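Long-range contact in inorganic polyphosphate/ATP-glucomannokinase (Arthrobacter sp., PDB 1WOQ), which phosphorylates glucose and mannose, using either inorganic polyphosphate or ATP as the phosphoryl donor: residues G26-R40 with L246-A260. Residues are numbered along the deposited sequence; the frame is centred on the assembly and turned at random.
Sequences GGIVDLKKGKLLGER and LRNEAGIVGAAIEIA
In the N-terminal lobe of this ROK-family kinase, the last helix of the chain, 250-262, packs on the hairpin of strands 23-30 and 35-44, Ile252, Val253 and Ala256 meeting Gly26, Gly27, Val29 and Leu36. The axes of strand 26-30 and helix 250-260 approach to 8.1 Å and cross at -50°. Ile252 lies over the bare backbone of Gly26 and Gly27, CD1 3.6 Å from Gly26 C and CG2 by Gly27 N; the same CG2 also touches Val29 CG2. A CB at Gly27 would sit tight against that CG2 and collide with Leu36 CD2. Further along the helix, Val29 CB meets Ala256 CB, and Leu31 spreads its two methyls, CD2 over Ile257 CG1 and CD1 tightly against Ala260 CB at 3.5 Å. The hairpin belongs to the actin-like ATPase fold, whose five-stranded sheet here runs 3-2-1-4-5, its first three strands antiparallel; it turns through a G1 beta bulge, where Gly34 and Lys35 both face Asp30. No direct hydrogen bond joins the two segments; near Glu249 a water does so instead, accepting from Leu36 N and donating to Glu249 OE1 at 2.6 Å, and the Glu249 carboxylate lies against the Leu36 methyls. Arg40, its chain extended from CG to NE, reaches across to lay one guanidinium face over Asn248 CB, with the amide plane only 3° from its own. Its NH1 makes a long salt bridge, 3.9 Å, to Glu249 OE2. An alanine at Arg40 would remove this cover and probably leave the Glu249 carboxylate without its cationic neighbour. The backbone O of Asn248 accepts a hydrogen bond from Lys25 NZ.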
ATOM      1  N   GLY A  26      -3.035   8.424  -9.057  1.00 14.51           N
ATOM      2  CA  GLY A  26      -3.934   9.079  -8.132  1.00 14.74           C
ATOM      3  C   GLY A  26      -5.364   8.994  -8.611  1.00 16.00           C
ATOM      4  O   GLY A  26      -5.635   8.631  -9.758  1.00 14.66           O
ATOM      5  N   GLY A  27      -6.281   9.332  -7.718  1.00 15.88           N
ATOM      6  CA  GLY A  27      -7.686   9.300  -8.059  1.00 15.23           C
ATOM      7  C   GLY A  27      -8.460  10.166  -7.094  1.00 16.77           C
ATOM      8  O   GLY A  27      -7.976  10.480  -6.007  1.00 13.66           O
ATOM      9  N   ILE A  28      -9.654  10.574  -7.506  1.00 15.13           N
ATOM     10  CA  ILE A  28     -10.527  11.381  -6.667  1.00 15.80           C
ATOM     11  C   ILE A  28     -11.398  10.336  -5.986  1.00 15.52           C
ATOM     12  O   ILE A  28     -12.117   9.588  -6.648  1.00 15.90           O
ATOM     13  CB  ILE A  28     -11.369  12.347  -7.529  1.00 15.86           C
ATOM     14  CG1 ILE A  28     -10.433  13.371  -8.184  1.00 16.54           C
ATOM     15  CG2 ILE A  28     -12.418  13.052  -6.674  1.00 14.68           C
ATOM     16  CD1 ILE A  28     -11.088  14.221  -9.261  1.00 17.74           C
ATOM     17  N   VAL A  29     -11.304  10.271  -4.663  1.00 16.33           N
ATOM     18  CA  VAL A  29     -12.025   9.264  -3.900  1.00 17.66           C
ATOM     19  C   VAL A  29     -13.300   9.724  -3.213  1.00 18.58           C
ATOM     20  O   VAL A  29     -13.316  10.726  -2.498  1.00 17.49           O
ATOM     21  CB  VAL A  29     -11.098   8.646  -2.826  1.00 17.21           C
ATOM     22  CG1 VAL A  29     -11.807   7.507  -2.101  1.00 18.37           C
ATOM     23  CG2 VAL A  29      -9.813   8.141  -3.475  1.00 17.36           C
ATOM     24  N   ASP A  30     -14.366   8.967  -3.450  1.00 21.18           N
ATOM     25  CA  ASP A  30     -15.664   9.216  -2.835  1.00 24.14           C
ATOM     26  C   ASP A  30     -15.659   8.282  -1.627  1.00 24.00           C
ATOM     27  O   ASP A  30     -15.821   7.071  -1.779  1.00 24.71           O
ATOM     28  CB  ASP A  30     -16.789   8.816  -3.789  1.00 27.56           C
ATOM     29  CG  ASP A  30     -18.165   9.029  -3.189  1.00 31.07           C
ATOM     30  OD1 ASP A  30     -18.360   8.685  -2.004  1.00 33.14           O
ATOM     31  OD2 ASP A  30     -19.056   9.531  -3.904  1.00 34.14           O
ATOM     32  N   LEU A  31     -15.453   8.838  -0.439  1.00 24.13           N
ATOM     33  CA  LEU A  31     -15.390   8.026   0.768  1.00 25.98           C
ATOM     34  C   LEU A  31     -16.710   7.370   1.159  1.00 28.46           C
ATOM     35  O   LEU A  31     -16.741   6.491   2.019  1.00 27.57           O
ATOM     36  CB  LEU A  31     -14.835   8.854   1.930  1.00 26.64           C
ATOM     37  CG  LEU A  31     -13.330   9.141   1.802  1.00 29.04           C
ATOM     38  CD1 LEU A  31     -12.848   9.986   2.966  1.00 30.12           C
ATOM     39  CD2 LEU A  31     -12.568   7.824   1.754  1.00 29.16           C
ATOM     40  N   LYS A  32     -17.796   7.784   0.520  1.00 30.32           N
ATOM     41  CA  LYS A  32     -19.095   7.195   0.815  1.00 33.18           C
ATOM     42  C   LYS A  32     -19.218   5.820   0.168  1.00 33.81           C
ATOM     43  O   LYS A  32     -19.853   4.922   0.722  1.00 34.79           O
ATOM     44  CB  LYS A  32     -20.219   8.110   0.324  1.00 35.74           C
ATOM     45  CG  LYS A  32     -20.698   9.112   1.367  1.00 40.13           C
ATOM     46  CD  LYS A  32     -19.555   9.928   1.949  1.00 43.18           C
ATOM     47  CE  LYS A  32     -20.039  10.816   3.089  1.00 45.22           C
ATOM     48  NZ  LYS A  32     -18.927  11.611   3.687  1.00 46.79           N
ATOM     49  N   LYS A  33     -18.604   5.649  -1.000  1.00 33.31           N
ATOM     50  CA  LYS A  33     -18.664   4.370  -1.703  1.00 33.81           C
ATOM     51  C   LYS A  33     -17.333   3.627  -1.680  1.00 33.43           C
ATOM     52  O   LYS A  33     -17.278   2.435  -1.972  1.00 33.03           O
ATOM     53  CB  LYS A  33     -19.091   4.572  -3.161  1.00 35.57           C
ATOM     54  CG  LYS A  33     -20.455   5.218  -3.355  1.00 37.81           C
ATOM     55  CD  LYS A  33     -20.408   6.713  -3.091  1.00 39.21           C
ATOM     56  CE  LYS A  33     -21.731   7.381  -3.432  1.00 40.25           C
ATOM     57  NZ  LYS A  33     -21.668   8.859  -3.253  1.00 39.07           N
ATOM     58  N   GLY A  34     -16.261   4.332  -1.335  1.00 32.77           N
ATOM     59  CA  GLY A  34     -14.956   3.698  -1.305  1.00 31.77           C
ATOM     60  C   GLY A  34     -14.445   3.448  -2.710  1.00 31.99           C
ATOM     61  O   GLY A  34     -13.665   2.522  -2.948  1.00 32.83           O
ATOM     62  N   LYS A  35     -14.890   4.278  -3.647  1.00 30.21           N
ATOM     63  CA  LYS A  35     -14.474   4.153  -5.035  1.00 29.74           C
ATOM     64  C   LYS A  35     -14.030   5.499  -5.592  1.00 27.43           C
ATOM     65  O   LYS A  35     -14.240   6.539  -4.973  1.00 26.34           O
ATOM     66  CB  LYS A  35     -15.615   3.597  -5.891  1.00 32.88           C
ATOM     67  CG  LYS A  35     -15.988   2.160  -5.565  1.00 36.56           C
ATOM     68  CD  LYS A  35     -16.981   1.602  -6.573  1.00 40.36           C
ATOM     69  CE  LYS A  35     -17.324   0.154  -6.260  1.00 42.01           C
ATOM     70  NZ  LYS A  35     -17.933   0.015  -4.910  1.00 44.01           N
ATOM     71  N   LEU A  36     -13.417   5.465  -6.768  1.00 25.77           N
ATOM     72  CA  LEU A  36     -12.940   6.678  -7.416  1.00 24.82           C
ATOM     73  C   LEU A  36     -13.994   7.318  -8.301  1.00 25.48           C
ATOM     74  O   LEU A  36     -14.826   6.628  -8.893  1.00 26.06           O
ATOM     75  CB  LEU A  36     -11.715   6.374  -8.283  1.00 23.12           C
ATOM     76  CG  LEU A  36     -10.340   6.258  -7.627  1.00 22.79           C
ATOM     77  CD1 LEU A  36     -10.376   5.263  -6.486  1.00 24.90           C
ATOM     78  CD2 LEU A  36      -9.331   5.834  -8.684  1.00 23.87           C
ATOM     79  N   LEU A  37     -13.952   8.642  -8.378  1.00 24.44           N
ATOM     80  CA  LEU A  37     -14.856   9.387  -9.239  1.00 24.66           C
ATOM     81  C   LEU A  37     -14.042   9.585 -10.506  1.00 25.93           C
ATOM     82  O   LEU A  37     -12.980  10.213 -10.476  1.00 25.73           O
ATOM     83  CB  LEU A  37     -15.210  10.743  -8.624  1.00 24.92           C
ATOM     84  CG  LEU A  37     -15.969  10.688  -7.299  1.00 26.57           C
ATOM     85  CD1 LEU A  37     -16.330  12.097  -6.861  1.00 27.05           C
ATOM     86  CD2 LEU A  37     -17.227   9.838  -7.460  1.00 27.22           C
ATOM     87  N   GLY A  38     -14.524   9.033 -11.613  1.00 26.26           N
ATOM     88  CA  GLY A  38     -13.790   9.153 -12.857  1.00 27.19           C
ATOM     89  C   GLY A  38     -12.665   8.134 -12.892  1.00 27.74           C
ATOM     90  O   GLY A  38     -12.642   7.198 -12.087  1.00 27.71           O
ATOM     91  N   GLU A  39     -11.723   8.324 -13.809  1.00 27.58           N
ATOM     92  CA  GLU A  39     -10.598   7.409 -13.973  1.00 28.74           C
ATOM     93  C   GLU A  39      -9.383   7.798 -13.138  1.00 26.23           C
ATOM     94  O   GLU A  39      -9.191   8.969 -12.812  1.00 24.42           O
ATOM     95  CB  GLU A  39     -10.177   7.365 -15.445  1.00 32.01           C
ATOM     96  CG  GLU A  39     -11.312   7.087 -16.418  1.00 37.82           C
ATOM     97  CD  GLU A  39     -11.944   5.730 -16.201  1.00 40.96           C
ATOM     98  OE1 GLU A  39     -11.227   4.715 -16.322  1.00 43.67           O
ATOM     99  OE2 GLU A  39     -13.159   5.676 -15.910  1.00 45.26           O
ATOM    100  N   ARG A  40      -8.564   6.812 -12.789  1.00 25.08           N
ATOM    101  CA  ARG A  40      -7.353   7.094 -12.033  1.00 23.63           C
ATOM    102  C   ARG A  40      -6.363   7.649 -13.048  1.00 22.50           C
ATOM    103  O   ARG A  40      -6.460   7.352 -14.242  1.00 22.96           O
ATOM    104  CB  ARG A  40      -6.802   5.821 -11.388  1.00 27.49           C
ATOM    105  CG  ARG A  40      -6.423   4.732 -12.363  1.00 33.48           C
ATOM    106  CD  ARG A  40      -6.512   3.375 -11.689  1.00 38.70           C
ATOM    107  NE  ARG A  40      -6.113   2.287 -12.576  1.00 42.69           N
ATOM    108  CZ  ARG A  40      -6.525   1.032 -12.440  1.00 43.85           C
ATOM    109  NH1 ARG A  40      -7.353   0.712 -11.455  1.00 44.97           N
ATOM    110  NH2 ARG A  40      -6.109   0.098 -13.285  1.00 45.20           N
ATOM    111  N   LEU A 246      -9.716  -4.614  -3.186  1.00 22.59           N
ATOM    112  CA  LEU A 246      -9.141  -3.503  -3.933  1.00 25.40           C
ATOM    113  C   LEU A 246      -7.700  -3.882  -4.252  1.00 28.40           C
ATOM    114  O   LEU A 246      -7.005  -4.473  -3.422  1.00 29.28           O
ATOM    115  CB  LEU A 246      -9.170  -2.209  -3.109  1.00 25.03           C
ATOM    116  CG  LEU A 246     -10.534  -1.608  -2.756  1.00 25.07           C
ATOM    117  CD1 LEU A 246     -11.128  -2.322  -1.547  1.00 25.58           C
ATOM    118  CD2 LEU A 246     -10.364  -0.129  -2.453  1.00 26.73           C
ATOM    119  N   ARG A 247      -7.249  -3.563  -5.457  1.00 30.61           N
ATOM    120  CA  ARG A 247      -5.882  -3.884  -5.842  1.00 32.17           C
ATOM    121  C   ARG A 247      -5.226  -2.666  -6.471  1.00 32.05           C
ATOM    122  O   ARG A 247      -4.351  -2.039  -5.873  1.00 31.56           O
ATOM    123  CB  ARG A 247      -5.867  -5.067  -6.819  1.00 35.96           C
ATOM    124  CG  ARG A 247      -4.471  -5.539  -7.214  1.00 39.24           C
ATOM    125  CD  ARG A 247      -4.513  -6.892  -7.917  1.00 42.87           C
ATOM    126  NE  ARG A 247      -5.271  -6.858  -9.166  1.00 45.68           N
ATOM    127  CZ  ARG A 247      -4.878  -6.224 -10.268  1.00 47.25           C
ATOM    128  NH1 ARG A 247      -3.727  -5.567 -10.285  1.00 47.87           N
ATOM    129  NH2 ARG A 247      -5.638  -6.249 -11.353  1.00 48.22           N
ATOM    130  N   ASN A 248      -5.663  -2.318  -7.675  1.00 29.57           N
ATOM    131  CA  ASN A 248      -5.094  -1.171  -8.362  1.00 29.07           C
ATOM    132  C   ASN A 248      -5.409   0.141  -7.651  1.00 25.31           C
ATOM    133  O   ASN A 248      -4.652   1.098  -7.760  1.00 25.14           O
ATOM    134  CB  ASN A 248      -5.606  -1.102  -9.803  1.00 32.67           C
ATOM    135  CG  ASN A 248      -5.254  -2.338 -10.608  1.00 36.13           C
ATOM    136  OD1 ASN A 248      -5.764  -3.428 -10.350  1.00 40.43           O
ATOM    137  ND2 ASN A 248      -4.374  -2.174 -11.590  1.00 39.92           N
ATOM    138  N   GLU A 249      -6.514   0.184  -6.912  1.00 22.67           N
ATOM    139  CA  GLU A 249      -6.913   1.414  -6.227  1.00 20.95           C
ATOM    140  C   GLU A 249      -6.825   1.386  -4.702  1.00 17.48           C
ATOM    141  O   GLU A 249      -7.212   2.345  -4.044  1.00 16.11           O
ATOM    142  CB  GLU A 249      -8.343   1.786  -6.644  1.00 22.90           C
ATOM    143  CG  GLU A 249      -8.570   1.718  -8.152  1.00 27.35           C
ATOM    144  CD  GLU A 249      -9.965   2.160  -8.568  1.00 30.37           C
ATOM    145  OE1 GLU A 249     -10.934   1.863  -7.837  1.00 31.79           O
ATOM    146  OE2 GLU A 249     -10.091   2.794  -9.638  1.00 32.18           O
ATOM    147  N   ALA A 250      -6.296   0.305  -4.139  1.00 16.45           N
ATOM    148  CA  ALA A 250      -6.201   0.174  -2.687  1.00 16.55           C
ATOM    149  C   ALA A 250      -5.416   1.292  -1.997  1.00 14.99           C
ATOM    150  O   ALA A 250      -5.857   1.827  -0.981  1.00 14.80           O
ATOM    151  CB  ALA A 250      -5.594  -1.184  -2.326  1.00 18.94           C
ATOM    152  N   GLY A 251      -4.253   1.633  -2.545  1.00 16.67           N
ATOM    153  CA  GLY A 251      -3.435   2.683  -1.954  1.00 14.49           C
ATOM    154  C   GLY A 251      -4.090   4.048  -2.052  1.00 15.82           C
ATOM    155  O   GLY A 251      -4.091   4.827  -1.097  1.00 14.47           O
ATOM    156  N   ILE A 252      -4.642   4.344  -3.223  1.00 14.10           N
ATOM    157  CA  ILE A 252      -5.322   5.612  -3.456  1.00 15.27           C
ATOM    158  C   ILE A 252      -6.469   5.804  -2.460  1.00 14.46           C
ATOM    159  O   ILE A 252      -6.581   6.846  -1.802  1.00 13.27           O
ATOM    160  CB  ILE A 252      -5.886   5.663  -4.894  1.00 14.22           C
ATOM    161  CG1 ILE A 252      -4.729   5.785  -5.891  1.00 15.13           C
ATOM    162  CG2 ILE A 252      -6.876   6.824  -5.036  1.00 13.77           C
ATOM    163  CD1 ILE A 252      -5.136   5.610  -7.338  1.00 15.21           C
ATOM    164  N   VAL A 253      -7.319   4.791  -2.351  1.00 13.95           N
ATOM    165  CA  VAL A 253      -8.457   4.861  -1.445  1.00 13.47           C
ATOM    166  C   VAL A 253      -7.999   4.946   0.003  1.00 13.22           C
ATOM    167  O   VAL A 253      -8.489   5.774   0.762  1.00 14.30           O
ATOM    168  CB  VAL A 253      -9.386   3.641  -1.633  1.00 14.75           C
ATOM    169  CG1 VAL A 253     -10.508   3.661  -0.598  1.00 16.95           C
ATOM    170  CG2 VAL A 253      -9.967   3.664  -3.036  1.00 17.37           C
ATOM    171  N   GLY A 254      -7.039   4.104   0.375  1.00 12.79           N
ATOM    172  CA  GLY A 254      -6.539   4.120   1.739  1.00 13.48           C
ATOM    173  C   GLY A 254      -5.934   5.456   2.139  1.00 13.80           C
ATOM    174  O   GLY A 254      -6.049   5.878   3.287  1.00 13.98           O
ATOM    175  N   ALA A 255      -5.279   6.125   1.194  1.00 14.20           N
ATOM    176  CA  ALA A 255      -4.666   7.418   1.479  1.00 14.41           C
ATOM    177  C   ALA A 255      -5.744   8.447   1.807  1.00 15.03           C
ATOM    178  O   ALA A 255      -5.563   9.287   2.685  1.00 14.59           O
ATOM    179  CB  ALA A 255      -3.842   7.884   0.282  1.00 14.48           C
ATOM    180  N   ALA A 256      -6.865   8.370   1.096  1.00 16.08           N
ATOM    181  CA  ALA A 256      -7.976   9.292   1.321  1.00 17.44           C
ATOM    182  C   ALA A 256      -8.602   9.003   2.683  1.00 17.66           C
ATOM    183  O   ALA A 256      -8.923   9.922   3.440  1.00 17.65           O
ATOM    184  CB  ALA A 256      -9.015   9.140   0.218  1.00 18.16           C
ATOM    185  N   ILE A 257      -8.773   7.721   2.992  1.00 18.20           N
ATOM    186  CA  ILE A 257      -9.339   7.323   4.277  1.00 16.94           C
ATOM    187  C   ILE A 257      -8.531   7.941   5.414  1.00 17.94           C
ATOM    188  O   ILE A 257      -9.097   8.507   6.343  1.00 18.57           O
ATOM    189  CB  ILE A 257      -9.317   5.781   4.463  1.00 16.58           C
ATOM    190  CG1 ILE A 257     -10.342   5.128   3.534  1.00 16.92           C
ATOM    191  CG2 ILE A 257      -9.602   5.424   5.924  1.00 17.16           C
ATOM    192  CD1 ILE A 257     -10.322   3.611   3.575  1.00 15.44           C
ATOM    193  N   GLU A 258      -7.206   7.825   5.334  1.00 18.38           N
ATOM    194  CA  GLU A 258      -6.334   8.364   6.370  1.00 21.46           C
ATOM    195  C   GLU A 258      -6.574   9.857   6.586  1.00 22.46           C
ATOM    196  O   GLU A 258      -6.621  10.316   7.726  1.00 22.68           O
ATOM    197  CB  GLU A 258      -4.861   8.108   6.023  1.00 22.48           C
ATOM    198  CG  GLU A 258      -3.876   8.472   7.141  1.00 25.72           C
ATOM    199  CD  GLU A 258      -4.119   7.698   8.430  1.00 25.55           C
ATOM    200  OE1 GLU A 258      -4.978   6.791   8.440  1.00 29.51           O
ATOM    201  OE2 GLU A 258      -3.443   7.990   9.439  1.00 31.19           O
ATOM    202  N   ILE A 259      -6.716  10.616   5.503  1.00 24.82           N
ATOM    203  CA  ILE A 259      -6.975  12.052   5.628  1.00 26.65           C
ATOM    204  C   ILE A 259      -8.225  12.258   6.472  1.00 28.35           C
ATOM    205  O   ILE A 259      -8.222  13.026   7.436  1.00 29.33           O
ATOM    206  CB  ILE A 259      -7.248  12.722   4.267  1.00 27.65           C
ATOM    207  CG1 ILE A 259      -5.987  12.728   3.412  1.00 28.99           C
ATOM    208  CG2 ILE A 259      -7.754  14.152   4.485  1.00 28.46           C
ATOM    209  CD1 ILE A 259      -6.198  13.377   2.069  1.00 32.77           C
ATOM    210  N   ALA A 260      -9.293  11.568   6.085  1.00 28.01           N
ATOM    211  CA  ALA A 260     -10.574  11.656   6.772  1.00 30.29           C
ATOM    212  C   ALA A 260     -10.454  11.317   8.252  1.00 31.98           C
ATOM    213  O   ALA A 260     -10.970  12.041   9.103  1.00 32.60           O
ATOM    214  CB  ALA A 260     -11.582  10.728   6.103  1.00 28.58           C
TER
HETATM  215  O   HOH W   1     -13.258   2.904  -8.135  1.00 28.96           O